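Local coordinates for ABC transporter substrate binding protein (Ribose) (Agrobacterium vitis, PDB 5DKV) that binds the sugar alpha-D-tagatopyranose in the cleft between its two lobes and probably serves as the solute receptor of an ABC transporter, at residues I90-T95 and V115-G120; T121-T126 and P297-T302; R151-A156 and S184-H189. One frame throughout, in Å; residues are numbered along the deposited sequence.

Interaction 1 of 3, residues I90-T95 and V115-G120; sequences IAPTDT and VDTFIG. With T6T (alpha-D-tagatopyranose), chain E.
Two loops at the carboxyl ends of neighbouring parallel strands, 87-90 and 112-115, meet on the wall of the sugar-binding cleft, where Pro92 packs against Thr117. The sheet pairing reaches its end at the Val115 N to Ile90 O bond (2.9 Å), and beyond it the two chains are joined by a threonine hydroxyl, a water and one more backbone bond. Thr117 OG1 donates to Pro92 O at 2.7 Å. A chi1 of 54° turns this hydroxyl to the proline carbonyl; the Thr117 and Pro92 side chains pass antiparallel, with Pro92 CD lying close to the same hydroxyl. Pro92 CB rests on Ile119 CG2 at 3.7 Å. Water 1 donates to both Pro92 O and Phe118 O, tying the two carbonyls together, and farther along Gly120 N reaches Thr95 O in its carbonyl plane (3.1 Å). Thr95 runs alongside Phe118, and Thr95 CG2 meets Phe118 CE1 obliquely at 4.1 Å. Asp116 is the central residue of a classic gamma turn, closed by a weak Thr117 N to Val115 O bond. Its CG stands anti to the backbone N (chi1 -176°), which carries the carboxylate out to the sugar. There the two oxygens divide the work: Asp116 OD1 accepts from tagatose O4 and Asp116 OD2 from tagatose O5, both at 2.7 Å, while Tyr42 adds a weak bond to OD2. Asp39, Thr174, Arg178, Asn228, Asp254 and Gln274 complete the polar grip on the ligand. A carboxylate that accepts from two adjacent hydroxyls is consistent with recognition of that pair, and the interloop bonds flank the turn that presents it.

Interaction 2 of 3, residues T121-T126 and P297-T302; sequences TGDYQT and PTKIGT
Gly122 brings its carbonyl toward Lys299, at the point where the loop following strand 112-115 passes the start of strand 299-307. Gly122 O lies 3.9 Å from Lys299 CE and accepts from water 3; Gly122 O also sits 4.0 Å above the Tyr124 ring, over its centre. Next, Asp123, whose N is held by Thr121 OG1 in an ST turn, supplies the one salt bridge of the contact: Asp123 OD1 takes Lys299 NZ at 2.8 Å on its anti lone pair, the side turned from OD2. The lysine chain runs extended until its last torsion (chi4 62°) bends the ammonium group round to the carboxylate. At Tyr124 the link is by water: its backbone N donates to water 3, which also accepts from Lys299 NZ and donates to Thr298 O, while its carbonyl accepts from water 4, itself hydrogen-bonded to Thr298 OG1. Tyr124 O lies 3.6 Å from Thr298 CG2, and Gln125 CB then touches Thr298 CG2 at 4.0 Å. The Gln125 amide leads elsewhere, to Pro134 O. With two donors and two acceptors around it, water 3 has a full set of partners, and it joins both backbones to the ammonium group; the loop is therefore held to the strand largely through solvent and one charge pair.

Interaction 3 of 3, residues R151-A156 and S184-H189; sequences RSLALA and SEMAKH
The Arg151 and Glu185 side chains run nearly perpendicular to each other between helix 142-156 and the last turn of helix 173-186. The arginine leaves its helix with CG anti to the carbonyl carbon and runs straight at chi2, then turns at chi3 (-70°) to lay its guanidinium beside the acid. Glu185 starts anti to its own backbone N and folds at chi2 (64°), which brings its carboxylate against the aliphatic part of Arg151: Glu185 CD lies 3.4 Å from Arg151 CG. The salt bridge, Arg151 NH1 to Glu185 OE2 at 3.0 Å, is bent. The carboxylate and guanidinium planes stand nearly perpendicular, and the arginine comes from well above the carboxylate plane. The other oxygen is held quite differently. His189 NE2 donates to Glu185 OE1 at 2.8 Å, nearly straight (164°), with the oxygen in the imidazole plane and using its anti lone pair. The other ring nitrogen, ND1, is hydrogen-bonded to Asp159, so two carboxylates fix the imidazole's rotation. The CE1-ND1 side of the ring lies obliquely on Ala154 CB, 3.9 Å from His189 CE1. Deeper in, Met186, bent at chi2, swings its terminal methyl to the arginine's helix; Met186 CE lies 4.2 Å from Leu153 CB and 4.3 Å from Ala154 CB, next to Ile192 and Val194 of strand 192-199. The helix pair thus has an apolar inner side and a polar outer one. Both ring nitrogens face carboxylates, which would favour a protonated His189, although Arg151 shares Glu185 and would offset part of this.

In the fold
Interactions 1 and 2 belong to one lobe and interaction 3 to the other, with the tagatose bound in the cleft between. The first two are consecutive along the chain, their centres 12 Å apart, and they touch: the hydroxyl of Tyr124, also hydrogen-bonded to Thr114, probably hydrogen-bonds Ile119 N and packs against Phe118 CB. One loop, 115-126, thus carries Asp116 at the sugar and, farther on, the residues that meet strand 299-307; the Tyr124 side chain is about 13 Å from the ligand. Interaction 3 is separate, centred 28 Å from each of the others, yet its helix 173-186 starts at the cleft, where Thr174 and Arg178 bind the sugar and Ser173 and Thr174 touch Thr117.

Interaction 1 of 3, residues I90-T95 and V115-G120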
ATOM      1  N   ILE A  90     -12.675   0.535   4.138  1.00  5.90           N
ATOM      2  CA  ILE A  90     -11.731  -0.171   4.983  1.00  7.63           C
ATOM      3  C   ILE A  90     -10.607  -0.808   4.165  1.00  5.99           C
ATOM      4  O   ILE A  90     -10.798  -1.286   3.045  1.00  6.13           O
ATOM      5  CB  ILE A  90     -12.451  -1.254   5.826  1.00  7.96           C
ATOM      6  CG1 ILE A  90     -11.448  -2.031   6.680  1.00 10.91           C
ATOM      7  CG2 ILE A  90     -13.178  -2.194   4.917  1.00  8.22           C
ATOM      8  CD1 ILE A  90     -12.111  -2.864   7.769  1.00  8.55           C
ATOM      9  N   ALA A  91      -9.414  -0.787   4.738  1.00  6.90           N
ATOM     10  CA  ALA A  91      -8.306  -1.543   4.209  1.00  7.56           C
ATOM     11  C   ALA A  91      -8.139  -2.819   5.066  1.00  8.92           C
ATOM     12  O   ALA A  91      -7.481  -2.784   6.125  1.00  8.21           O
ATOM     13  CB  ALA A  91      -7.026  -0.712   4.219  1.00  8.66           C
ATOM     14  N   PRO A  92      -8.787  -3.927   4.663  1.00 10.19           N
ATOM     15  CA  PRO A  92      -8.763  -5.138   5.505  1.00  9.87           C
ATOM     16  C   PRO A  92      -7.364  -5.672   5.647  1.00 12.84           C
ATOM     17  O   PRO A  92      -6.640  -5.699   4.662  1.00 11.03           O
ATOM     18  CB  PRO A  92      -9.651  -6.132   4.749  1.00 10.47           C
ATOM     19  CG  PRO A  92      -9.595  -5.655   3.289  1.00 10.76           C
ATOM     20  CD  PRO A  92      -9.526  -4.149   3.402  1.00 11.55           C
ATOM     21  N   THR A  93      -6.998  -6.077   6.855  1.00 10.25           N
ATOM     22  CA  THR A  93      -5.662  -6.573   7.115  1.00  9.24           C
ATOM     23  C   THR A  93      -5.509  -8.068   6.896  1.00 13.95           C
ATOM     24  O   THR A  93      -4.450  -8.619   7.155  1.00 17.83           O
ATOM     25  CB  THR A  93      -5.231  -6.245   8.571  1.00 10.92           C
ATOM     26  OG1 THR A  93      -6.272  -6.631   9.479  1.00 15.08           O
ATOM     27  CG2 THR A  93      -4.948  -4.768   8.710  1.00 14.41           C
ATOM     28  N   ASP A  94      -6.561  -8.730   6.430  1.00 11.89           N
ATOM     29  CA  ASP A  94      -6.477 -10.144   6.103  1.00 11.37           C
ATOM     30  C   ASP A  94      -7.575 -10.449   5.105  1.00 18.70           C
ATOM     31  O   ASP A  94      -8.703 -10.004   5.289  1.00 17.06           O
ATOM     32  CB  ASP A  94      -6.633 -11.001   7.352  1.00 15.14           C
ATOM     33  CG  ASP A  94      -6.281 -12.447   7.105  1.00 24.12           C
ATOM     34  OD1 ASP A  94      -5.141 -12.826   7.440  1.00 25.17           O
ATOM     35  OD2 ASP A  94      -7.140 -13.196   6.580  1.00 18.11           O
ATOM     36  N   THR A  95      -7.263 -11.221   4.068  1.00 15.70           N
ATOM     37  CA  THR A  95      -8.233 -11.467   3.006  1.00 14.76           C
ATOM     38  C   THR A  95      -9.363 -12.409   3.426  1.00 15.62           C
ATOM     39  O   THR A  95     -10.423 -12.401   2.799  1.00 16.88           O
ATOM     40  CB  THR A  95      -7.550 -12.036   1.739  1.00 17.50           C
ATOM     41  OG1 THR A  95      -7.037 -13.358   1.991  1.00 18.90           O
ATOM     42  CG2 THR A  95      -6.419 -11.119   1.287  1.00 16.82           C
ATOM     43  N   VAL A 115     -10.379  -0.374   0.292  1.00  7.08           N
ATOM     44  CA  VAL A 115      -9.346   0.493  -0.238  1.00  6.88           C
ATOM     45  C   VAL A 115      -8.008  -0.150   0.083  1.00  8.45           C
ATOM     46  O   VAL A 115      -7.823  -0.693   1.173  1.00  7.28           O
ATOM     47  CB  VAL A 115      -9.435   1.938   0.354  1.00  7.76           C
ATOM     48  CG1 VAL A 115     -10.672   2.671  -0.187  1.00  9.51           C
ATOM     49  CG2 VAL A 115      -9.465   1.944   1.899  1.00  8.56           C
ATOM     50  N   ASP A 116      -7.094  -0.098  -0.891  1.00  8.76           N
ATOM     51  CA  ASP A 116      -5.723  -0.643  -0.799  1.00  7.31           C
ATOM     52  C   ASP A 116      -5.691  -2.168  -0.892  1.00 10.07           C
ATOM     53  O   ASP A 116      -5.171  -2.733  -1.867  1.00  9.79           O
ATOM     54  CB  ASP A 116      -5.030  -0.165   0.483  1.00  8.36           C
ATOM     55  CG  ASP A 116      -3.594  -0.616   0.565  1.00  9.60           C
ATOM     56  OD1 ASP A 116      -2.890  -0.576  -0.478  1.00 10.44           O
ATOM     57  OD2 ASP A 116      -3.176  -0.985   1.691  1.00  8.61           O
ATOM     58  N   THR A 117      -6.276  -2.817   0.108  1.00 10.08           N
ATOM     59  CA  THR A 117      -6.339  -4.267   0.215  1.00  9.61           C
ATOM     60  C   THR A 117      -7.762  -4.771  -0.023  1.00 11.62           C
ATOM     61  O   THR A 117      -8.703  -3.976  -0.056  1.00  8.53           O
ATOM     62  CB  THR A 117      -5.896  -4.714   1.595  1.00 11.31           C
ATOM     63  OG1 THR A 117      -6.680  -4.007   2.567  1.00  8.46           O
ATOM     64  CG2 THR A 117      -4.420  -4.413   1.793  1.00 11.43           C
ATOM     65  N   PHE A 118      -7.912  -6.088  -0.173  1.00 11.68           N
ATOM     66  CA  PHE A 118      -9.213  -6.678  -0.443  1.00  9.16           C
ATOM     67  C   PHE A 118      -9.523  -7.863   0.452  1.00 12.12           C
ATOM     68  O   PHE A 118      -8.650  -8.375   1.158  1.00 14.72           O
ATOM     69  CB  PHE A 118      -9.328  -7.089  -1.925  1.00  9.91           C
ATOM     70  CG  PHE A 118      -8.320  -8.142  -2.404  1.00 10.46           C
ATOM     71  CD1 PHE A 118      -8.481  -9.475  -2.090  1.00 13.65           C
ATOM     72  CD2 PHE A 118      -7.289  -7.787  -3.266  1.00 15.22           C
ATOM     73  CE1 PHE A 118      -7.585 -10.440  -2.561  1.00 14.48           C
ATOM     74  CE2 PHE A 118      -6.406  -8.753  -3.767  1.00 13.51           C
ATOM     75  CZ  PHE A 118      -6.564 -10.077  -3.393  1.00 14.86           C
ATOM     76  N   ILE A 119     -10.801  -8.224   0.490  1.00 13.45           N
ATOM     77  CA  ILE A 119     -11.231  -9.522   1.015  1.00 14.16           C
ATOM     78  C   ILE A 119     -11.682 -10.417  -0.138  1.00 15.90           C
ATOM     79  O   ILE A 119     -11.914  -9.952  -1.254  1.00 14.66           O
ATOM     80  CB  ILE A 119     -12.367  -9.400   2.060  1.00 12.36           C
ATOM     81  CG1 ILE A 119     -13.589  -8.696   1.476  1.00 10.67           C
ATOM     82  CG2 ILE A 119     -11.842  -8.672   3.294  1.00 12.34           C
ATOM     83  CD1 ILE A 119     -14.833  -8.886   2.282  1.00 11.23           C
ATOM     84  N   GLY A 120     -11.772 -11.713   0.130  1.00 16.16           N
ATOM     85  CA  GLY A 120     -12.037 -12.675  -0.930  1.00 13.63           C
ATOM     86  C   GLY A 120     -10.931 -12.632  -1.959  1.00 14.00           C
ATOM     87  O   GLY A 120      -9.759 -12.817  -1.631  1.00 18.14           O
TER
HETATM   88  O3  T6T E 401       2.385  -0.155   1.072  1.00  7.37           O
HETATM   89  C3  T6T E 401       1.305   0.388   1.819  1.00  5.80           C
HETATM   90  C4  T6T E 401       0.090  -0.382   1.532  1.00  6.86           C
HETATM   91  O4  T6T E 401      -0.234  -0.258   0.098  1.00  8.07           O
HETATM   92  C5  T6T E 401       0.267  -1.787   1.910  1.00  7.27           C
HETATM   93  O5  T6T E 401      -0.950  -2.536   1.750  1.00  9.02           O
HETATM   94  C6  T6T E 401       0.616  -1.937   3.381  1.00  7.69           C
HETATM   95  O6  T6T E 401       1.798  -1.136   3.678  1.00  9.00           O
HETATM   96  C2  T6T E 401       1.610   0.259   3.324  1.00  6.42           C
HETATM   97  O2  T6T E 401       0.529   0.827   4.024  1.00  9.14           O
HETATM   98  C1  T6T E 401       2.888   0.864   3.752  1.00  9.55           C
HETATM   99  O1  T6T E 401       2.935   2.232   3.497  1.00  8.79           O
HETATM  100  O   HOH W   1      -6.729  -8.147   3.225  1.00 22.17           O
HETATM  101  O   HOH W   2      -9.294 -14.836   0.538  1.00 41.49           O

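Interaction 2 of 3, residues T121-T126 and P297-T302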
ATOM      1  N   THR A 121     -11.331 -12.415  -3.210  1.00 18.37           N
ATOM      2  CA  THR A 121     -10.420 -12.255  -4.345  1.00 17.05           C
ATOM      3  C   THR A 121     -10.249 -10.795  -4.745  1.00 16.32           C
ATOM      4  O   THR A 121      -9.416 -10.446  -5.597  1.00 16.67           O
ATOM      5  CB  THR A 121     -10.948 -13.015  -5.572  1.00 22.18           C
ATOM      6  OG1 THR A 121     -12.188 -12.435  -5.983  1.00 20.19           O
ATOM      7  CG2 THR A 121     -11.174 -14.498  -5.259  1.00 25.86           C
ATOM      8  N   GLY A 122     -11.076  -9.938  -4.169  1.00 14.98           N
ATOM      9  CA  GLY A 122     -11.119  -8.552  -4.581  1.00 14.31           C
ATOM     10  C   GLY A 122     -12.011  -8.331  -5.798  1.00 13.93           C
ATOM     11  O   GLY A 122     -12.121  -7.207  -6.279  1.00 12.70           O
ATOM     12  N   ASP A 123     -12.659  -9.393  -6.263  1.00 14.55           N
ATOM     13  CA  ASP A 123     -13.694  -9.303  -7.296  1.00 15.11           C
ATOM     14  C   ASP A 123     -15.042  -9.242  -6.603  1.00 15.74           C
ATOM     15  O   ASP A 123     -15.480 -10.221  -5.953  1.00 16.57           O
ATOM     16  CB  ASP A 123     -13.629 -10.496  -8.260  1.00 16.36           C
ATOM     17  CG  ASP A 123     -12.351 -10.521  -9.044  1.00 32.80           C
ATOM     18  OD1 ASP A 123     -11.993  -9.474  -9.618  1.00 29.07           O
ATOM     19  OD2 ASP A 123     -11.692 -11.578  -9.074  1.00 36.87           O
ATOM     20  N   TYR A 124     -15.687  -8.088  -6.707  1.00 11.40           N
ATOM     21  CA  TYR A 124     -16.916  -7.846  -5.959  1.00 14.25           C
ATOM     22  C   TYR A 124     -18.153  -7.715  -6.847  1.00 15.00           C
ATOM     23  O   TYR A 124     -18.047  -7.432  -8.033  1.00 13.30           O
ATOM     24  CB  TYR A 124     -16.771  -6.582  -5.140  1.00 11.80           C
ATOM     25  CG  TYR A 124     -15.630  -6.565  -4.135  1.00  9.80           C
ATOM     26  CD1 TYR A 124     -15.242  -7.709  -3.423  1.00 12.50           C
ATOM     27  CD2 TYR A 124     -14.945  -5.384  -3.887  1.00 12.33           C
ATOM     28  CE1 TYR A 124     -14.181  -7.648  -2.487  1.00  9.90           C
ATOM     29  CE2 TYR A 124     -13.928  -5.316  -2.968  1.00  8.81           C
ATOM     30  CZ  TYR A 124     -13.532  -6.454  -2.269  1.00  9.20           C
ATOM     31  OH  TYR A 124     -12.510  -6.379  -1.339  1.00  9.60           O
ATOM     32  N   GLN A 125     -19.327  -7.893  -6.236  1.00 15.80           N
ATOM     33  CA  GLN A 125     -20.610  -7.771  -6.924  1.00 19.26           C
ATOM     34  C   GLN A 125     -20.687  -8.688  -8.136  1.00 24.11           C
ATOM     35  O   GLN A 125     -21.329  -8.356  -9.127  1.00 20.23           O
ATOM     36  CB  GLN A 125     -20.864  -6.321  -7.343  1.00 16.38           C
ATOM     37  CG  GLN A 125     -20.876  -5.344  -6.183  1.00 17.38           C
ATOM     38  CD  GLN A 125     -22.041  -5.567  -5.238  1.00 16.14           C
ATOM     39  OE1 GLN A 125     -23.196  -5.568  -5.651  1.00 17.67           O
ATOM     40  NE2 GLN A 125     -21.740  -5.761  -3.957  1.00 18.54           N
ATOM     41  N   THR A 126     -20.034  -9.840  -8.055  1.00 15.59           N
ATOM     42  CA  THR A 126     -20.091 -10.822  -9.133  1.00 21.07           C
ATOM     43  C   THR A 126     -21.306 -11.739  -9.009  1.00 23.45           C
ATOM     44  O   THR A 126     -21.702 -12.393  -9.978  1.00 24.04           O
ATOM     45  CB  THR A 126     -18.834 -11.696  -9.156  1.00 24.86           C
ATOM     46  OG1 THR A 126     -18.853 -12.590  -8.034  1.00 24.00           O
ATOM     47  CG2 THR A 126     -17.594 -10.833  -9.090  1.00 23.77           C
ATOM     48  N   PRO A 297     -18.188   1.775 -10.194  1.00  9.36           N
ATOM     49  CA  PRO A 297     -17.329   0.683 -10.692  1.00  9.99           C
ATOM     50  C   PRO A 297     -16.937  -0.291  -9.582  1.00  7.55           C
ATOM     51  O   PRO A 297     -16.745   0.128  -8.449  1.00  9.85           O
ATOM     52  CB  PRO A 297     -16.074   1.396 -11.203  1.00 10.41           C
ATOM     53  CG  PRO A 297     -16.392   2.840 -11.223  1.00 18.06           C
ATOM     54  CD  PRO A 297     -17.548   3.091 -10.301  1.00  9.96           C
ATOM     55  N   THR A 298     -16.802  -1.578  -9.889  1.00 10.60           N
ATOM     56  CA  THR A 298     -16.390  -2.534  -8.864  1.00  6.59           C
ATOM     57  C   THR A 298     -14.893  -2.498  -8.658  1.00  9.95           C
ATOM     58  O   THR A 298     -14.377  -3.085  -7.694  1.00  9.88           O
ATOM     59  CB  THR A 298     -16.769  -3.971  -9.227  1.00 10.50           C
ATOM     60  OG1 THR A 298     -16.130  -4.310 -10.439  1.00 12.63           O
ATOM     61  CG2 THR A 298     -18.278  -4.130  -9.417  1.00 13.64           C
ATOM     62  N   LYS A 299     -14.192  -1.830  -9.570  1.00 11.78           N
ATOM     63  CA  LYS A 299     -12.746  -1.600  -9.437  1.00 14.00           C
ATOM     64  C   LYS A 299     -12.301  -0.229  -9.916  1.00 10.08           C
ATOM     65  O   LYS A 299     -12.715   0.222 -10.972  1.00 12.74           O
ATOM     66  CB  LYS A 299     -11.966  -2.638 -10.227  1.00 16.74           C
ATOM     67  CG  LYS A 299     -12.073  -4.029  -9.677  1.00 24.22           C
ATOM     68  CD  LYS A 299     -11.222  -4.998 -10.502  1.00 31.98           C
ATOM     69  CE  LYS A 299     -11.405  -6.442 -10.043  1.00 32.56           C
ATOM     70  NZ  LYS A 299     -12.816  -6.911 -10.217  1.00 28.47           N
ATOM     71  N   ILE A 300     -11.455   0.431  -9.133  1.00  8.05           N
ATOM     72  CA  ILE A 300     -10.747   1.607  -9.623  1.00  9.47           C
ATOM     73  C   ILE A 300      -9.286   1.426  -9.282  1.00  8.46           C
ATOM     74  O   ILE A 300      -8.938   1.233  -8.103  1.00  9.87           O
ATOM     75  CB  ILE A 300     -11.268   2.926  -9.005  1.00 12.67           C
ATOM     76  CG1 ILE A 300     -12.772   3.033  -9.170  1.00 12.33           C
ATOM     77  CG2 ILE A 300     -10.560   4.123  -9.657  1.00 12.42           C
ATOM     78  CD1 ILE A 300     -13.382   4.285  -8.538  1.00 16.13           C
ATOM     79  N   GLY A 301      -8.458   1.471 -10.319  1.00 10.35           N
ATOM     80  CA  GLY A 301      -7.024   1.276 -10.199  1.00  9.12           C
ATOM     81  C   GLY A 301      -6.322   2.620 -10.234  1.00 14.42           C
ATOM     82  O   GLY A 301      -6.505   3.380 -11.167  1.00 18.07           O
ATOM     83  N   THR A 302      -5.524   2.912  -9.214  1.00 11.38           N
ATOM     84  CA  THR A 302      -4.842   4.201  -9.120  1.00 11.15           C
ATOM     85  C   THR A 302      -3.384   3.973  -9.502  1.00 12.67           C
ATOM     86  O   THR A 302      -2.908   2.853  -9.440  1.00 13.00           O
ATOM     87  CB  THR A 302      -4.978   4.807  -7.715  1.00 12.77           C
ATOM     88  OG1 THR A 302      -4.479   3.882  -6.742  1.00 12.40           O
ATOM     89  CG2 THR A 302      -6.462   5.083  -7.416  1.00 15.47           C
TER
HETATM   90  O   HOH W   3     -14.044  -5.835  -7.601  1.00 12.72           O
HETATM   91  O   HOH W   4     -16.364  -7.176 -10.176  1.00 20.76           O

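Interaction 3 of 3, residues R151-A156 and S184-H189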
ATOM      1  N   ARG A 151      11.905  -3.849 -12.976  1.00 13.42           N
ATOM      2  CA  ARG A 151      12.553  -3.199 -14.104  1.00 13.83           C
ATOM      3  C   ARG A 151      13.470  -2.077 -13.632  1.00 12.63           C
ATOM      4  O   ARG A 151      14.572  -1.902 -14.177  1.00 12.52           O
ATOM      5  CB  ARG A 151      11.506  -2.676 -15.106  1.00 15.58           C
ATOM      6  CG  ARG A 151      10.805  -3.795 -15.881  1.00 15.79           C
ATOM      7  CD  ARG A 151       9.989  -3.272 -17.057  1.00 20.01           C
ATOM      8  NE  ARG A 151       8.791  -2.531 -16.663  1.00 19.39           N
ATOM      9  CZ  ARG A 151       7.577  -3.071 -16.494  1.00 23.33           C
ATOM     10  NH1 ARG A 151       7.381  -4.371 -16.675  1.00 26.32           N
ATOM     11  NH2 ARG A 151       6.546  -2.306 -16.150  1.00 23.01           N
ATOM     12  N   SER A 152      13.033  -1.340 -12.611  1.00 11.61           N
ATOM     13  CA  SER A 152      13.837  -0.264 -12.028  1.00 10.98           C
ATOM     14  C   SER A 152      15.109  -0.814 -11.376  1.00 11.68           C
ATOM     15  O   SER A 152      16.199  -0.285 -11.583  1.00 14.61           O
ATOM     16  CB  SER A 152      13.026   0.530 -11.003  1.00 12.30           C
ATOM     17  OG  SER A 152      11.879   1.124 -11.603  1.00 17.41           O
ATOM     18  N   LEU A 153      14.962  -1.871 -10.585  1.00 10.73           N
ATOM     19  CA  LEU A 153      16.110  -2.480  -9.924  1.00 11.29           C
ATOM     20  C   LEU A 153      17.031  -3.116 -10.938  1.00 13.74           C
ATOM     21  O   LEU A 153      18.249  -3.038 -10.794  1.00 13.37           O
ATOM     22  CB  LEU A 153      15.668  -3.511  -8.875  1.00 11.58           C
ATOM     23  CG  LEU A 153      16.768  -4.077  -7.973  1.00 10.40           C
ATOM     24  CD1 LEU A 153      17.434  -2.973  -7.176  1.00 17.09           C
ATOM     25  CD2 LEU A 153      16.206  -5.146  -7.042  1.00 12.14           C
ATOM     26  N   ALA A 154      16.476  -3.744 -11.975  1.00 13.79           N
ATOM     27  CA  ALA A 154      17.328  -4.356 -12.984  1.00 16.06           C
ATOM     28  C   ALA A 154      18.183  -3.286 -13.648  1.00 15.30           C
ATOM     29  O   ALA A 154      19.351  -3.509 -13.968  1.00 15.00           O
ATOM     30  CB  ALA A 154      16.483  -5.103 -14.028  1.00 15.63           C
ATOM     31  N   LEU A 155      17.584  -2.121 -13.872  1.00 14.49           N
ATOM     32  CA  LEU A 155      18.320  -0.999 -14.467  1.00 19.22           C
ATOM     33  C   LEU A 155      19.449  -0.556 -13.541  1.00 13.65           C
ATOM     34  O   LEU A 155      20.595  -0.328 -13.968  1.00 16.90           O
ATOM     35  CB  LEU A 155      17.371   0.173 -14.746  1.00 19.25           C
ATOM     36  CG  LEU A 155      17.964   1.420 -15.387  1.00 28.43           C
ATOM     37  CD1 LEU A 155      18.387   1.109 -16.806  1.00 34.92           C
ATOM     38  CD2 LEU A 155      16.934   2.547 -15.356  1.00 28.13           C
ATOM     39  N   ALA A 156      19.125  -0.447 -12.262  1.00 13.17           N
ATOM     40  CA  ALA A 156      20.063   0.068 -11.279  1.00 16.77           C
ATOM     41  C   ALA A 156      21.294  -0.835 -11.137  1.00 16.87           C
ATOM     42  O   ALA A 156      22.401  -0.329 -10.934  1.00 14.93           O
ATOM     43  CB  ALA A 156      19.374   0.231  -9.942  1.00 17.51           C
ATOM     44  N   SER A 184       7.940 -12.413 -11.399  1.00 12.95           N
ATOM     45  CA  SER A 184       7.604 -12.761 -12.774  1.00 15.08           C
ATOM     46  C   SER A 184       8.402 -11.902 -13.769  1.00 13.06           C
ATOM     47  O   SER A 184       8.866 -12.392 -14.814  1.00 13.87           O
ATOM     48  CB  SER A 184       6.090 -12.649 -13.016  1.00 14.50           C
ATOM     49  OG  SER A 184       5.600 -11.343 -12.819  1.00 20.79           O
ATOM     50  N   GLU A 185       8.578 -10.624 -13.461  1.00 13.63           N
ATOM     51  CA  GLU A 185       9.402  -9.762 -14.311  1.00 11.82           C
ATOM     52  C   GLU A 185      10.865 -10.209 -14.259  1.00 12.63           C
ATOM     53  O   GLU A 185      11.503 -10.356 -15.296  1.00 14.33           O
ATOM     54  CB  GLU A 185       9.246  -8.286 -13.890  1.00 13.01           C
ATOM     55  CG  GLU A 185      10.213  -7.283 -14.570  1.00 16.78           C
ATOM     56  CD  GLU A 185      10.045  -7.135 -16.088  1.00 30.85           C
ATOM     57  OE1 GLU A 185      11.090  -7.098 -16.804  1.00 28.21           O
ATOM     58  OE2 GLU A 185       8.889  -7.014 -16.562  1.00 20.25           O
ATOM     59  N   MET A 186      11.395 -10.459 -13.061  1.00 13.30           N
ATOM     60  CA  MET A 186      12.808 -10.830 -12.959  1.00 14.57           C
ATOM     61  C   MET A 186      13.076 -12.154 -13.675  1.00 15.04           C
ATOM     62  O   MET A 186      14.192 -12.392 -14.146  1.00 14.70           O
ATOM     63  CB  MET A 186      13.267 -10.926 -11.492  1.00 14.14           C
ATOM     64  CG  MET A 186      13.511  -9.588 -10.779  1.00 13.11           C
ATOM     65  SD  MET A 186      14.529  -8.514 -11.822  1.00 14.40           S
ATOM     66  CE  MET A 186      15.144  -7.323 -10.645  1.00 10.80           C
ATOM     67  N   ALA A 187      12.079 -13.024 -13.781  1.00 14.88           N
ATOM     68  CA  ALA A 187      12.286 -14.296 -14.508  1.00 13.27           C
ATOM     69  C   ALA A 187      12.690 -14.074 -15.964  1.00 18.57           C
ATOM     70  O   ALA A 187      13.216 -14.987 -16.618  1.00 19.08           O
ATOM     71  CB  ALA A 187      11.026 -15.160 -14.437  1.00 16.01           C
ATOM     72  N   LYS A 188      12.457 -12.868 -16.468  1.00 14.75           N
ATOM     73  CA  LYS A 188      12.802 -12.533 -17.841  1.00 14.23           C
ATOM     74  C   LYS A 188      14.234 -12.014 -17.945  1.00 22.24           C
ATOM     75  O   LYS A 188      14.686 -11.665 -19.028  1.00 20.75           O
ATOM     76  CB  LYS A 188      11.850 -11.479 -18.397  1.00 16.21           C
ATOM     77  CG  LYS A 188      10.405 -11.918 -18.466  1.00 17.50           C
ATOM     78  CD  LYS A 188       9.546 -10.783 -18.981  1.00 27.57           C
ATOM     79  CE  LYS A 188       8.091 -11.179 -19.067  1.00 30.66           C
ATOM     80  NZ  LYS A 188       7.235 -10.061 -19.556  1.00 32.15           N
ATOM     81  N   HIS A 189      14.924 -11.934 -16.810  1.00 16.60           N
ATOM     82  CA  HIS A 189      16.271 -11.383 -16.771  1.00 13.73           C
ATOM     83  C   HIS A 189      17.273 -12.459 -16.342  1.00 13.98           C
ATOM     84  O   HIS A 189      17.495 -12.649 -15.161  1.00 15.34           O
ATOM     85  CB  HIS A 189      16.317 -10.199 -15.796  1.00 13.60           C
ATOM     86  CG  HIS A 189      15.426  -9.057 -16.190  1.00 18.62           C
ATOM     87  ND1 HIS A 189      15.910  -7.873 -16.706  1.00 22.25           N
ATOM     88  CD2 HIS A 189      14.081  -8.922 -16.133  1.00 17.66           C
ATOM     89  CE1 HIS A 189      14.898  -7.057 -16.956  1.00 22.23           C
ATOM     90  NE2 HIS A 189      13.778  -7.673 -16.622  1.00 20.69           N
TER